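Local coordinates for protein racemase, putative (Roseobacter denitrificans, PDB 3TCS) that probably works as a magnesium-dependent racemase or hydro-lyase of the enolase superfamily, binding D-alanine directly to the metal in its barrel pocket, at residues G255-C260 and T305-N310. Numbering follows the deposited sequence.
With MG (magnesium ion), chain J; DAL (D-alanine), chain L.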
loop_
_atom_site.group_PDB
_atom_site.type_symbol
_atom_site.label_atom_id
_atom_site.label_comp_id
_atom_site.label_asym_id
_atom_site.label_seq_id
_atom_site.Cartn_x
_atom_site.Cartn_y
_atom_site.Cartn_z
ATOM N N GLY B 255 17.774 1.165 -7.313
ATOM C CA GLY B 255 16.546 1.520 -6.621
ATOM C C GLY B 255 15.628 0.337 -6.380
ATOM O O GLY B 255 15.929 -0.785 -6.795
ATOM N N GLY B 256 14.519 0.598 -5.688
ATOM C CA GLY B 256 13.534 -0.435 -5.418
ATOM C C GLY B 256 13.215 -0.704 -3.960
ATOM O O GLY B 256 12.288 -1.456 -3.671
ATOM N N GLU B 257 13.934 -0.076 -3.033
ATOM C CA GLU B 257 13.699 -0.363 -1.618
ATOM C C GLU B 257 12.277 -0.154 -1.097
ATOM O O GLU B 257 11.850 -0.878 -0.195
ATOM C CB GLU B 257 14.692 0.397 -0.736
ATOM C CG GLU B 257 14.475 1.891 -0.666
ATOM C CD GLU B 257 15.628 2.585 0.023
ATOM O OE1 GLU B 257 16.772 2.422 -0.446
ATOM O OE2 GLU B 257 15.391 3.283 1.032
ATOM N N GLN B 258 11.545 0.812 -1.648
ATOM C CA GLN B 258 10.168 1.055 -1.203
ATOM C C GLN B 258 9.126 0.290 -2.011
ATOM O O GLN B 258 7.926 0.411 -1.757
ATOM C CB GLN B 258 9.807 2.537 -1.278
ATOM C CG GLN B 258 10.415 3.416 -0.207
ATOM C CD GLN B 258 11.776 3.963 -0.592
ATOM O OE1 GLN B 258 12.146 3.989 -1.767
ATOM N NE2 GLN B 258 12.520 4.424 0.399
ATOM N N ASP B 259 9.567 -0.488 -2.990
ATOM C CA ASP B 259 8.622 -1.238 -3.805
ATOM C C ASP B 259 8.233 -2.566 -3.172
ATOM O O ASP B 259 9.072 -3.441 -2.971
ATOM C CB ASP B 259 9.202 -1.435 -5.201
ATOM C CG ASP B 259 9.256 -0.138 -5.977
ATOM O OD1 ASP B 259 8.198 0.278 -6.499
ATOM O OD2 ASP B 259 10.340 0.487 -6.040
ATOM N N CYS B 260 6.948 -2.701 -2.848
ATOM C CA CYS B 260 6.434 -3.917 -2.219
ATOM C C CYS B 260 5.427 -4.637 -3.108
ATOM O O CYS B 260 4.882 -5.672 -2.723
ATOM C CB CYS B 260 5.761 -3.569 -0.888
ATOM S SG CYS B 260 4.285 -2.530 -1.061
ATOM N N THR B 305 21.217 -6.024 -4.992
ATOM C CA THR B 305 21.941 -5.454 -3.859
ATOM C C THR B 305 20.833 -4.935 -2.945
ATOM O O THR B 305 20.448 -3.764 -2.995
ATOM C CB THR B 305 22.863 -4.317 -4.323
ATOM O OG1 THR B 305 23.816 -4.849 -5.259
ATOM C CG2 THR B 305 23.618 -3.701 -3.136
ATOM N N PRO B 306 20.303 -5.821 -2.091
ATOM C CA PRO B 306 19.221 -5.473 -1.171
ATOM C C PRO B 306 19.449 -4.294 -0.240
ATOM O O PRO B 306 20.581 -3.922 0.077
ATOM C CB PRO B 306 18.994 -6.769 -0.387
ATOM C CG PRO B 306 19.495 -7.844 -1.324
ATOM C CD PRO B 306 20.742 -7.211 -1.879
ATOM N N HIS B 307 18.337 -3.722 0.197
ATOM C CA HIS B 307 18.343 -2.618 1.137
ATOM C C HIS B 307 18.104 -3.197 2.535
ATOM O O HIS B 307 17.211 -4.010 2.726
ATOM C CB HIS B 307 17.223 -1.631 0.782
ATOM C CG HIS B 307 16.860 -0.686 1.886
ATOM N ND1 HIS B 307 16.043 -1.044 2.938
ATOM C CD2 HIS B 307 17.186 0.613 2.090
ATOM C CE1 HIS B 307 15.880 -0.006 3.739
ATOM N NE2 HIS B 307 16.562 1.013 3.246
ATOM N N CYS B 308 18.941 -2.800 3.487
ATOM C CA CYS B 308 18.810 -3.192 4.893
ATOM C C CYS B 308 19.533 -2.055 5.600
ATOM O O CYS B 308 20.754 -1.941 5.531
ATOM C CB CYS B 308 19.428 -4.580 5.187
ATOM S SG CYS B 308 21.007 -5.052 4.428
ATOM N N ALA B 309 18.757 -1.204 6.269
ATOM C CA ALA B 309 19.302 -0.003 6.893
ATOM C C ALA B 309 19.453 0.093 8.408
ATOM O O ALA B 309 19.694 1.180 8.929
ATOM C CB ALA B 309 18.511 1.204 6.394
ATOM N N ASN B 310 19.305 -1.012 9.122
ATOM C CA ASN B 310 19.473 -0.952 10.566
ATOM C C ASN B 310 19.869 -2.304 11.112
ATOM O O ASN B 310 19.894 -3.297 10.380
ATOM C CB ASN B 310 18.194 -0.446 11.250
ATOM C CG ASN B 310 16.988 -1.291 10.925
ATOM O OD1 ASN B 310 16.932 -2.471 11.270
ATOM N ND2 ASN B 310 16.010 -0.690 10.249
HETATM MG MG MG J . 18.299 3.773 -0.503
HETATM N N DAL L . 19.481 2.535 1.133
HETATM C CA DAL L . 19.370 3.601 2.145
HETATM C CB DAL L . 19.592 3.038 3.541
HETATM C C DAL L . 18.013 4.217 2.079
HETATM O O DAL L . 17.642 4.736 1.077
HETATM O O HOH W 1 17.111 5.157 -1.544
#
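The imidazole of His-307 lies against the aliphatic part of Glu-257, whose CG sits over one face, while the backbone N of Ala-309 lies 4.0 Å above the opposite face, offset toward the rim. D-alanine occupies the ring edge, its N 3.1 Å from His-307 CD2. CB of Glu-257 comes within 3.6 Å of His-307 CG. Beyond CG the glutamate runs extended past the ring, and carboxylate and imidazole planes are turned 50° apart. OE1 of Glu-257 approaches His-307 CD2 at 3.1 Å but spends itself on magnesium, which it binds at 2.0 Å. The ion also takes N and O of D-alanine, a water, and side chains of Asp-205 and Glu-231. OE2 of Glu-257, 2.7 Å from O of D-alanine, forms a salt bridge with Lys-94 of the second subunit, whose charge probably eases this crowding of carboxylate oxygens. With CG anti to the backbone N (chi1 163°), His-307 turns its ring toward the ligand, and its ND1 is anchored by a hydrogen bond to Asp-280. Replacing His-307 with alanine would probably leave Asp-280 without its mate and open a gap beside Glu-257 and the ligand. Metal-binding acid and aspartate-paired histidine thus meet at one end of the barrel, consistent with mandelate racemase relatives, where magnesium stabilises an enolate while a His-Asp pair moves the alpha proton.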